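Local coordinates for protein alanine racemase (Oenococcus oeni PSU-1, PDB 3HUR) that belongs to the alanine racemase family, whose chains join an N-terminal TIM-barrel domain to a C-terminal domain rich in beta strands, at residues R8-D17 against I370-A379; L16-Q24 against P50-A61. All blocks are in the same frame, centred on the assembly; numbering follows the deposited sequence.

The strand-helix unit 10-30 illustrates how a chain end is tied back to a barrel, its strand serving mainly in interaction 1 and its helix in interaction 2. Interaction 1 pairs strand 10-15 with strand 372-375, residues more than 350 positions apart, inside the mixed sheet that also contains strand 251-263. Interaction 2 is nested within the loop closed by interaction 1 and packs the start of helix 16-30 against helix 48-57 of the barrel domain. Their centres lie about 15 Å apart, and they share Leu16 and Asp17. The two also touch directly, Tyr374 meeting Pro50 and Leu378 meeting Ala54, Glu57 and Thr58. The unit thus connects the C-terminal sheet with the barrel's outer helices.

Interaction 1. Residues R8-D17 against I370-A379; sequences RPTWVSVDLD and IKRIYTGDLA. With SO4 (sulfate ion), chain D.
The guanidinium of Arg8 carries the Lys371 side chain over one face, with Lys371 CD 3.4 Å above the plane, while a sulfate ion, probably from the crystallisation liquor, sits at its edge. Arg8 NH1 donates to sulfate O3 at 2.8 Å and nearly straight (176°), and NH2 reaches O1; Asp42 N and Asn68 ND2 of the second subunit also bond to the ion. A second guanidinium, that of Arg372, has Val12 CG2 over one face, Arg372 NH1 being its nearest atom at 3.5 Å. The two arginines flank the start of a parallel beta pair, 10-15 beside 372-375, in a mixed sheet whose other neighbour of strand 10-15 is strand 251-263. Four backbone bonds stitch it: Val12 N to Lys371 O, Ile373 N to Val12 O, Val14 N to Ile373 O and Thr375 N to Val14 O.

One face of the pair carries Val12, Val14, Arg372 and Tyr374. The phenol ring lies alongside Val14, Tyr374 CD2 coming 3.7 Å from Val14 CB, and its OH bonds to Leu46 O. Arg372 bends at chi2 (56°), and its NH1 returns to Ile370 O; further bonds to Leu366, Ala367 and Gly45 carbonyls fix the group. On the other face, Trp11 CD1 rests 3.6 Å from Ile373 CG1, and Thr375 CG2 meets Ser13 OG.

The second subunit adds Asp70 to Arg8 and Glu71 and Glu74 to Lys371, all salt bridges, so the sulfate end belongs to a subunit interface. At the far end both strands run into helices. Asp15 OD1 caps the first, accepting from Ala18 N and, weakly, from Asp17 N. Asp17 reaches across to the second: Asp377 N bonds weakly to Asp17 OD2, and Leu378 N donates to Asp17 OD1 at 3.3 Å, on the syn side but 35° out of the carboxylate plane.

Interaction 2. Residues L16-Q24 against P50-A61; sequences LDAAAHNLQ and PLAKAFQETASA
Leu23 sets its CD1 methyl squarely over the ring of Phe55, 3.5 Å from the centroid and only 7° off the ring normal, a CH-pi contact in which all six ring carbons lie at similar range. The backbone oxygen Leu51 O lies over the opposite face, offset toward the rim, so a methyl from the neighbouring helix and a carbonyl of the ring's own helix approach it from its two sides. Ala20 N approaches the ring at its edge. With CG of Leu23 placed beside the backbone N (chi1 -77°), the branch turns toward helix 48-57, and Leu23 CD1 also meets Ser60 O and Ala61 CB, the latter at 3.8 Å.

One helical turn earlier, Leu51 packs on two residues at once: Leu51 CD2 stands 3.6 Å from Ala19 CB. That same Leu51 CD2 touches Leu16 CD2 at 3.7 Å, while the other branch of Leu16, CD1, reaches toward Pro50 O and Pro50 CB. The CB atoms of Leu16 and Ala54 meet at 4.0 Å.

Beyond helix 48-57 the chain turns back at Ala59, whose positive phi makes it the C-prime residue of a Schellman motif with Ser60 N bonded to Phe55 O. Thr58 OG1 gives its proton to Ala54 O and receives one from Ser60 OG, tying down the hydroxyls that border Ala20. The aliphatic part of Gln24 passes by Ser60 CB on the more exposed side. Inward, Leu23, Phe55 and Ala61 all rest on Ala37 of strand 34-38, one of the parallel barrel strands. The axes of helix 16-24 and helix 50-57 cross at -58°, joining two helices over the outside of a TIM-barrel domain.

Interaction 1. Residues R8-D17 against I370-A379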
loop_
_atom_site.group_PDB
_atom_site.type_symbol
_atom_site.label_atom_id
_atom_site.label_comp_id
_atom_site.label_asym_id
_atom_site.label_seq_id
_atom_site.Cartn_x
_atom_site.Cartn_y
_atom_site.Cartn_z
ATOM N N ARG A 8 -23.507 9.648 -2.632
ATOM C CA ARG A 8 -22.858 9.512 -1.300
ATOM C C ARG A 8 -23.007 8.054 -0.778
ATOM O O ARG A 8 -23.851 7.780 0.087
ATOM C CB ARG A 8 -23.542 10.498 -0.329
ATOM C CG ARG A 8 -23.120 10.429 1.133
ATOM C CD ARG A 8 -22.177 11.522 1.509
ATOM N NE ARG A 8 -22.683 12.879 1.268
ATOM C CZ ARG A 8 -21.932 13.879 0.798
ATOM N NH1 ARG A 8 -22.465 15.085 0.602
ATOM N NH2 ARG A 8 -20.640 13.682 0.500
ATOM N N PRO A 9 -22.237 7.130 -1.356
ATOM C CA PRO A 9 -22.419 5.696 -1.152
ATOM C C PRO A 9 -21.887 5.226 0.160
ATOM O O PRO A 9 -22.332 4.178 0.689
ATOM C CB PRO A 9 -21.608 5.062 -2.268
ATOM C CG PRO A 9 -20.651 6.140 -2.769
ATOM C CD PRO A 9 -21.371 7.436 -2.499
ATOM N N THR A 10 -20.930 5.974 0.701
ATOM C CA THR A 10 -20.439 5.651 1.998
ATOM C C THR A 10 -20.236 6.939 2.777
ATOM O O THR A 10 -20.073 7.992 2.188
ATOM C CB THR A 10 -19.118 4.900 1.884
ATOM O OG1 THR A 10 -18.156 5.704 1.167
ATOM C CG2 THR A 10 -19.300 3.587 1.210
ATOM N N TRP A 11 -20.240 6.858 4.097
ATOM C CA TRP A 11 -20.000 8.010 4.935
ATOM C C TRP A 11 -19.702 7.598 6.397
ATOM O O TRP A 11 -19.938 6.449 6.786
ATOM C CB TRP A 11 -21.210 8.941 4.876
ATOM C CG TRP A 11 -22.462 8.366 5.411
ATOM C CD1 TRP A 11 -22.923 8.454 6.684
ATOM C CD2 TRP A 11 -23.449 7.618 4.675
ATOM N NE1 TRP A 11 -24.134 7.776 6.803
ATOM C CE2 TRP A 11 -24.466 7.254 5.582
ATOM C CE3 TRP A 11 -23.566 7.216 3.336
ATOM C CZ2 TRP A 11 -25.575 6.548 5.196
ATOM C CZ3 TRP A 11 -24.651 6.486 2.969
ATOM C CH2 TRP A 11 -25.654 6.165 3.885
ATOM N N VAL A 12 -19.172 8.530 7.183
ATOM C CA VAL A 12 -18.933 8.346 8.631
ATOM C C VAL A 12 -20.013 9.078 9.329
ATOM O O VAL A 12 -20.147 10.274 9.161
ATOM C CB VAL A 12 -17.641 8.989 9.166
ATOM C CG1 VAL A 12 -17.528 8.756 10.698
ATOM C CG2 VAL A 12 -16.436 8.438 8.452
ATOM N N SER A 13 -20.772 8.336 10.124
ATOM C CA SER A 13 -21.925 8.847 10.815
ATOM C C SER A 13 -21.483 9.126 12.262
ATOM O O SER A 13 -20.987 8.238 12.934
ATOM C CB SER A 13 -23.015 7.780 10.770
ATOM O OG SER A 13 -24.091 8.197 11.560
ATOM N N VAL A 14 -21.698 10.345 12.719
ATOM C CA VAL A 14 -21.225 10.833 13.988
ATOM C C VAL A 14 -22.423 11.294 14.855
ATOM O O VAL A 14 -23.107 12.264 14.535
ATOM C CB VAL A 14 -20.310 12.058 13.788
ATOM C CG1 VAL A 14 -19.869 12.592 15.146
ATOM C CG2 VAL A 14 -19.115 11.737 12.873
ATOM N N ASP A 15 -22.679 10.597 15.943
ATOM C CA ASP A 15 -23.812 10.905 16.794
ATOM C C ASP A 15 -23.414 11.894 17.901
ATOM O O ASP A 15 -22.714 11.532 18.869
ATOM C CB ASP A 15 -24.310 9.607 17.400
ATOM C CG ASP A 15 -25.260 9.834 18.519
ATOM O OD1 ASP A 15 -25.475 11.015 18.871
ATOM O OD2 ASP A 15 -25.762 8.829 19.051
ATOM N N LEU A 16 -23.860 13.130 17.769
ATOM C CA LEU A 16 -23.364 14.188 18.642
ATOM C C LEU A 16 -23.924 14.089 20.014
ATOM O O LEU A 16 -23.299 14.587 20.943
ATOM C CB LEU A 16 -23.656 15.578 18.081
ATOM C CG LEU A 16 -22.903 15.942 16.791
ATOM C CD1 LEU A 16 -23.397 17.253 16.176
ATOM C CD2 LEU A 16 -21.398 15.982 17.061
ATOM N N ASP A 17 -25.083 13.440 20.150
ATOM C CA ASP A 17 -25.673 13.183 21.470
ATOM C C ASP A 17 -24.733 12.300 22.279
ATOM O O ASP A 17 -24.534 12.520 23.469
ATOM C CB ASP A 17 -27.010 12.426 21.397
ATOM C CG ASP A 17 -28.183 13.289 20.921
ATOM O OD1 ASP A 17 -28.393 14.424 21.404
ATOM O OD2 ASP A 17 -28.941 12.786 20.068
ATOM N N ILE A 370 -14.062 10.211 2.909
ATOM C CA ILE A 370 -15.536 10.270 2.931
ATOM C C ILE A 370 -16.105 11.312 3.939
ATOM O O ILE A 370 -15.445 11.720 4.871
ATOM C CB ILE A 370 -16.185 8.859 3.147
ATOM C CG1 ILE A 370 -16.119 8.407 4.592
ATOM C CG2 ILE A 370 -15.522 7.819 2.291
ATOM C CD1 ILE A 370 -16.641 6.954 4.797
ATOM N N LYS A 371 -17.342 11.730 3.725
ATOM C CA LYS A 371 -17.904 12.846 4.412
ATOM C C LYS A 371 -18.372 12.424 5.787
ATOM O O LYS A 371 -18.784 11.283 5.994
ATOM C CB LYS A 371 -19.092 13.389 3.616
ATOM C CG LYS A 371 -19.801 14.578 4.268
ATOM C CD LYS A 371 -19.820 15.781 3.359
ATOM C CE LYS A 371 -20.612 16.958 3.957
ATOM N NZ LYS A 371 -20.227 18.199 3.207
ATOM N N ARG A 372 -18.344 13.368 6.706
ATOM C CA ARG A 372 -18.896 13.170 8.006
ATOM C C ARG A 372 -20.351 13.633 7.983
ATOM O O ARG A 372 -20.609 14.759 7.605
ATOM C CB ARG A 372 -18.077 13.954 9.036
ATOM C CG ARG A 372 -16.878 13.216 9.561
ATOM C CD ARG A 372 -15.922 12.756 8.508
ATOM N NE ARG A 372 -14.741 12.192 9.152
ATOM C CZ ARG A 372 -13.912 11.270 8.647
ATOM N NH1 ARG A 372 -14.047 10.776 7.439
ATOM N NH2 ARG A 372 -12.900 10.855 9.386
ATOM N N ILE A 373 -21.273 12.745 8.382
ATOM C CA ILE A 373 -22.681 13.035 8.526
ATOM C C ILE A 373 -23.077 13.038 10.028
ATOM O O ILE A 373 -22.708 12.139 10.778
ATOM C CB ILE A 373 -23.510 11.970 7.765
ATOM C CG1 ILE A 373 -23.152 11.989 6.245
ATOM C CG2 ILE A 373 -25.029 12.161 7.957
ATOM C CD1 ILE A 373 -23.137 13.361 5.564
ATOM N N TYR A 374 -23.836 14.034 10.463
ATOM C CA TYR A 374 -24.190 14.121 11.871
ATOM C C TYR A 374 -25.624 13.684 12.102
ATOM O O TYR A 374 -26.539 14.205 11.471
ATOM C CB TYR A 374 -23.905 15.537 12.381
ATOM C CG TYR A 374 -22.470 15.878 12.141
ATOM C CD1 TYR A 374 -22.059 16.517 10.972
ATOM C CD2 TYR A 374 -21.494 15.474 13.044
ATOM C CE1 TYR A 374 -20.697 16.768 10.725
ATOM C CE2 TYR A 374 -20.151 15.736 12.826
ATOM C CZ TYR A 374 -19.750 16.358 11.687
ATOM O OH TYR A 374 -18.413 16.557 11.537
ATOM N N THR A 375 -25.818 12.746 13.021
ATOM C CA THR A 375 -27.173 12.259 13.379
ATOM C C THR A 375 -27.540 12.637 14.790
ATOM O O THR A 375 -26.677 13.039 15.552
ATOM C CB THR A 375 -27.251 10.737 13.377
ATOM O OG1 THR A 375 -26.407 10.240 14.419
ATOM C CG2 THR A 375 -26.810 10.153 12.025
ATOM N N GLY A 376 -28.826 12.484 15.119
ATOM C CA GLY A 376 -29.357 12.665 16.481
ATOM C C GLY A 376 -29.994 14.017 16.733
ATOM O O GLY A 376 -29.780 14.951 15.980
ATOM N N ASP A 377 -30.779 14.109 17.810
ATOM C CA ASP A 377 -31.585 15.300 18.126
ATOM C C ASP A 377 -30.679 16.493 18.311
ATOM O O ASP A 377 -30.948 17.580 17.815
ATOM C CB ASP A 377 -32.416 15.091 19.420
ATOM C CG ASP A 377 -33.549 14.026 19.274
ATOM O OD1 ASP A 377 -33.994 13.704 18.136
ATOM O OD2 ASP A 377 -34.022 13.524 20.329
ATOM N N LEU A 378 -29.586 16.302 19.026
ATOM C CA LEU A 378 -28.617 17.401 19.178
ATOM C C LEU A 378 -28.145 17.954 17.834
ATOM O O LEU A 378 -27.979 19.146 17.668
ATOM C CB LEU A 378 -27.401 16.918 19.956
ATOM C CG LEU A 378 -26.946 17.671 21.194
ATOM C CD1 LEU A 378 -25.562 17.130 21.556
ATOM C CD2 LEU A 378 -26.945 19.181 20.965
ATOM N N ALA A 379 -27.921 17.067 16.877
ATOM C CA ALA A 379 -27.524 17.443 15.539
ATOM C C ALA A 379 -28.523 18.369 14.823
ATOM O O ALA A 379 -28.121 19.324 14.159
ATOM C CB ALA A 379 -27.303 16.203 14.716
HETATM S S SO4 D . -20.161 17.085 -1.529
HETATM O O1 SO4 D . -19.199 16.031 -1.260
HETATM O O2 SO4 D . -21.030 16.840 -2.718
HETATM O O3 SO4 D . -20.903 17.204 -0.275
HETATM O O4 SO4 D . -19.369 18.305 -1.753
#

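Interaction 2. Residues L16-Q24 against P50-A61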
loop_
_atom_site.group_PDB
_atom_site.type_symbol
_atom_site.label_atom_id
_atom_site.label_comp_id
_atom_site.label_asym_id
_atom_site.label_seq_id
_atom_site.Cartn_x
_atom_site.Cartn_y
_atom_site.Cartn_z
ATOM N N LEU A 16 -23.860 13.130 17.769
ATOM C CA LEU A 16 -23.364 14.188 18.642
ATOM C C LEU A 16 -23.924 14.089 20.014
ATOM O O LEU A 16 -23.299 14.587 20.943
ATOM C CB LEU A 16 -23.656 15.578 18.081
ATOM C CG LEU A 16 -22.903 15.942 16.791
ATOM C CD1 LEU A 16 -23.397 17.253 16.176
ATOM C CD2 LEU A 16 -21.398 15.982 17.061
ATOM N N ASP A 17 -25.083 13.440 20.150
ATOM C CA ASP A 17 -25.673 13.183 21.470
ATOM C C ASP A 17 -24.733 12.300 22.279
ATOM O O ASP A 17 -24.534 12.520 23.469
ATOM C CB ASP A 17 -27.010 12.426 21.397
ATOM C CG ASP A 17 -28.183 13.289 20.921
ATOM O OD1 ASP A 17 -28.393 14.424 21.404
ATOM O OD2 ASP A 17 -28.941 12.786 20.068
ATOM N N ALA A 18 -24.195 11.280 21.623
ATOM C CA ALA A 18 -23.308 10.341 22.263
ATOM C C ALA A 18 -22.012 11.026 22.639
ATOM O O ALA A 18 -21.467 10.761 23.709
ATOM C CB ALA A 18 -23.064 9.110 21.372
ATOM N N ALA A 19 -21.535 11.957 21.824
ATOM C CA ALA A 19 -20.342 12.695 22.234
ATOM C C ALA A 19 -20.616 13.508 23.525
ATOM O O ALA A 19 -19.747 13.626 24.399
ATOM C CB ALA A 19 -19.809 13.626 21.093
ATOM N N ALA A 20 -21.816 14.074 23.619
ATOM C CA ALA A 20 -22.173 14.918 24.745
ATOM C C ALA A 20 -22.196 14.036 25.963
ATOM O O ALA A 20 -21.570 14.322 26.984
ATOM C CB ALA A 20 -23.512 15.554 24.544
ATOM N N HIS A 21 -22.902 12.934 25.803
ATOM C CA HIS A 21 -23.042 11.932 26.799
ATOM C C HIS A 21 -21.688 11.497 27.341
ATOM O O HIS A 21 -21.530 11.334 28.544
ATOM C CB HIS A 21 -23.802 10.764 26.181
ATOM C CG HIS A 21 -23.948 9.585 27.077
ATOM N ND1 HIS A 21 -25.014 9.435 27.944
ATOM C CD2 HIS A 21 -23.190 8.470 27.209
ATOM C CE1 HIS A 21 -24.890 8.291 28.592
ATOM N NE2 HIS A 21 -23.795 7.681 28.159
ATOM N N ASN A 22 -20.706 11.310 26.473
ATOM C CA ASN A 22 -19.366 10.942 26.940
ATOM C C ASN A 22 -18.752 12.020 27.837
ATOM O O ASN A 22 -18.083 11.688 28.812
ATOM C CB ASN A 22 -18.414 10.627 25.780
ATOM C CG ASN A 22 -18.757 9.359 25.059
ATOM O OD1 ASN A 22 -19.517 8.525 25.534
ATOM N ND2 ASN A 22 -18.185 9.204 23.895
ATOM N N LEU A 23 -18.962 13.295 27.517
ATOM C CA LEU A 23 -18.421 14.366 28.372
ATOM C C LEU A 23 -19.131 14.344 29.719
ATOM O O LEU A 23 -18.503 14.446 30.757
ATOM C CB LEU A 23 -18.536 15.749 27.736
ATOM C CG LEU A 23 -17.512 16.088 26.648
ATOM C CD1 LEU A 23 -17.457 17.611 26.390
ATOM C CD2 LEU A 23 -16.160 15.557 27.008
ATOM N N GLN A 24 -20.448 14.198 29.679
ATOM C CA GLN A 24 -21.238 14.012 30.880
ATOM C C GLN A 24 -20.774 12.814 31.772
ATOM O O GLN A 24 -20.675 12.964 32.979
ATOM C CB GLN A 24 -22.723 13.911 30.505
ATOM C CG GLN A 24 -23.348 15.289 30.082
ATOM C CD GLN A 24 -24.605 15.165 29.162
ATOM O OE1 GLN A 24 -25.027 14.056 28.771
ATOM N NE2 GLN A 24 -25.185 16.309 28.810
ATOM N N PRO A 50 -18.987 21.051 14.737
ATOM C CA PRO A 50 -20.184 20.375 15.208
ATOM C C PRO A 50 -20.038 19.800 16.613
ATOM O O PRO A 50 -20.963 19.888 17.399
ATOM C CB PRO A 50 -20.404 19.253 14.186
ATOM C CG PRO A 50 -19.378 19.406 13.173
ATOM C CD PRO A 50 -18.667 20.671 13.361
ATOM N N LEU A 51 -18.893 19.195 16.905
ATOM C CA LEU A 51 -18.613 18.718 18.263
ATOM C C LEU A 51 -18.656 19.912 19.286
ATOM O O LEU A 51 -19.410 19.886 20.237
ATOM C CB LEU A 51 -17.270 17.966 18.297
ATOM C CG LEU A 51 -17.247 16.509 17.793
ATOM C CD1 LEU A 51 -15.812 16.004 17.697
ATOM C CD2 LEU A 51 -18.093 15.590 18.650
ATOM N N ALA A 52 -17.921 20.975 19.006
ATOM C CA ALA A 52 -17.948 22.153 19.855
ATOM C C ALA A 52 -19.346 22.749 20.039
ATOM O O ALA A 52 -19.732 23.032 21.163
ATOM C CB ALA A 52 -17.029 23.177 19.352
ATOM N N LYS A 53 -20.100 22.943 18.967
ATOM C CA LYS A 53 -21.459 23.429 19.083
ATOM C C LYS A 53 -22.302 22.497 19.941
ATOM O O LYS A 53 -23.085 22.956 20.748
ATOM C CB LYS A 53 -22.140 23.532 17.728
ATOM C CG LYS A 53 -21.696 24.675 16.883
ATOM C CD LYS A 53 -22.410 24.594 15.544
ATOM C CE LYS A 53 -22.109 25.789 14.651
ATOM N NZ LYS A 53 -22.881 27.017 15.066
ATOM N N ALA A 54 -22.195 21.193 19.733
ATOM C CA ALA A 54 -22.923 20.259 20.581
ATOM C C ALA A 54 -22.519 20.436 22.067
ATOM O O ALA A 54 -23.353 20.324 22.950
ATOM C CB ALA A 54 -22.684 18.846 20.150
ATOM N N PHE A 55 -21.253 20.710 22.346
ATOM C CA PHE A 55 -20.871 20.838 23.737
ATOM C C PHE A 55 -21.354 22.161 24.351
ATOM O O PHE A 55 -21.618 22.192 25.558
ATOM C CB PHE A 55 -19.359 20.725 23.931
ATOM C CG PHE A 55 -18.761 19.435 23.457
ATOM C CD1 PHE A 55 -19.465 18.277 23.471
ATOM C CD2 PHE A 55 -17.463 19.404 22.990
ATOM C CE1 PHE A 55 -18.877 17.105 23.038
ATOM C CE2 PHE A 55 -16.884 18.252 22.567
ATOM C CZ PHE A 55 -17.586 17.106 22.576
ATOM N N GLN A 56 -21.422 23.235 23.550
ATOM C CA GLN A 56 -21.876 24.573 24.036
ATOM C C GLN A 56 -23.369 24.559 24.366
ATOM O O GLN A 56 -23.806 25.129 25.348
ATOM C CB GLN A 56 -21.610 25.678 23.003
ATOM C CG GLN A 56 -21.761 27.083 23.550
ATOM C CD GLN A 56 -21.335 28.176 22.562
ATOM O OE1 GLN A 56 -20.212 28.672 22.611
ATOM N NE2 GLN A 56 -22.227 28.548 21.664
ATOM N N GLU A 57 -24.140 23.846 23.564
ATOM C CA GLU A 57 -25.569 23.883 23.671
ATOM C C GLU A 57 -26.034 23.055 24.836
ATOM O O GLU A 57 -27.094 23.338 25.416
ATOM C CB GLU A 57 -26.227 23.406 22.368
ATOM C CG GLU A 57 -27.522 22.516 22.535
ATOM C CD GLU A 57 -28.793 23.312 22.776
ATOM O OE1 GLU A 57 -28.724 24.540 22.680
ATOM O OE2 GLU A 57 -29.866 22.709 23.037
ATOM N N THR A 58 -25.294 22.002 25.137
ATOM C CA THR A 58 -25.661 21.108 26.226
ATOM C C THR A 58 -24.927 21.482 27.503
ATOM O O THR A 58 -25.140 20.880 28.533
ATOM C CB THR A 58 -25.295 19.661 25.906
ATOM O OG1 THR A 58 -23.887 19.583 25.570
ATOM C CG2 THR A 58 -26.167 19.151 24.790
ATOM N N ALA A 59 -24.027 22.448 27.419
ATOM C CA ALA A 59 -23.285 22.916 28.587
ATOM C C ALA A 59 -22.382 21.818 29.159
ATOM O O ALA A 59 -21.988 21.873 30.328
ATOM C CB ALA A 59 -24.239 23.428 29.653
ATOM N N SER A 60 -22.028 20.852 28.315
ATOM C CA SER A 60 -21.315 19.676 28.761
ATOM C C SER A 60 -19.829 19.891 28.762
ATOM O O SER A 60 -19.087 19.058 29.314
ATOM C CB SER A 60 -21.726 18.457 27.946
ATOM O OG SER A 60 -21.269 18.557 26.621
ATOM N N ALA A 61 -19.395 21.019 28.190
ATOM C CA ALA A 61 -18.004 21.511 28.285
ATOM C C ALA A 61 -17.977 23.004 28.655
ATOM O O ALA A 61 -18.794 23.747 28.170
ATOM C CB ALA A 61 -17.297 21.323 26.973
#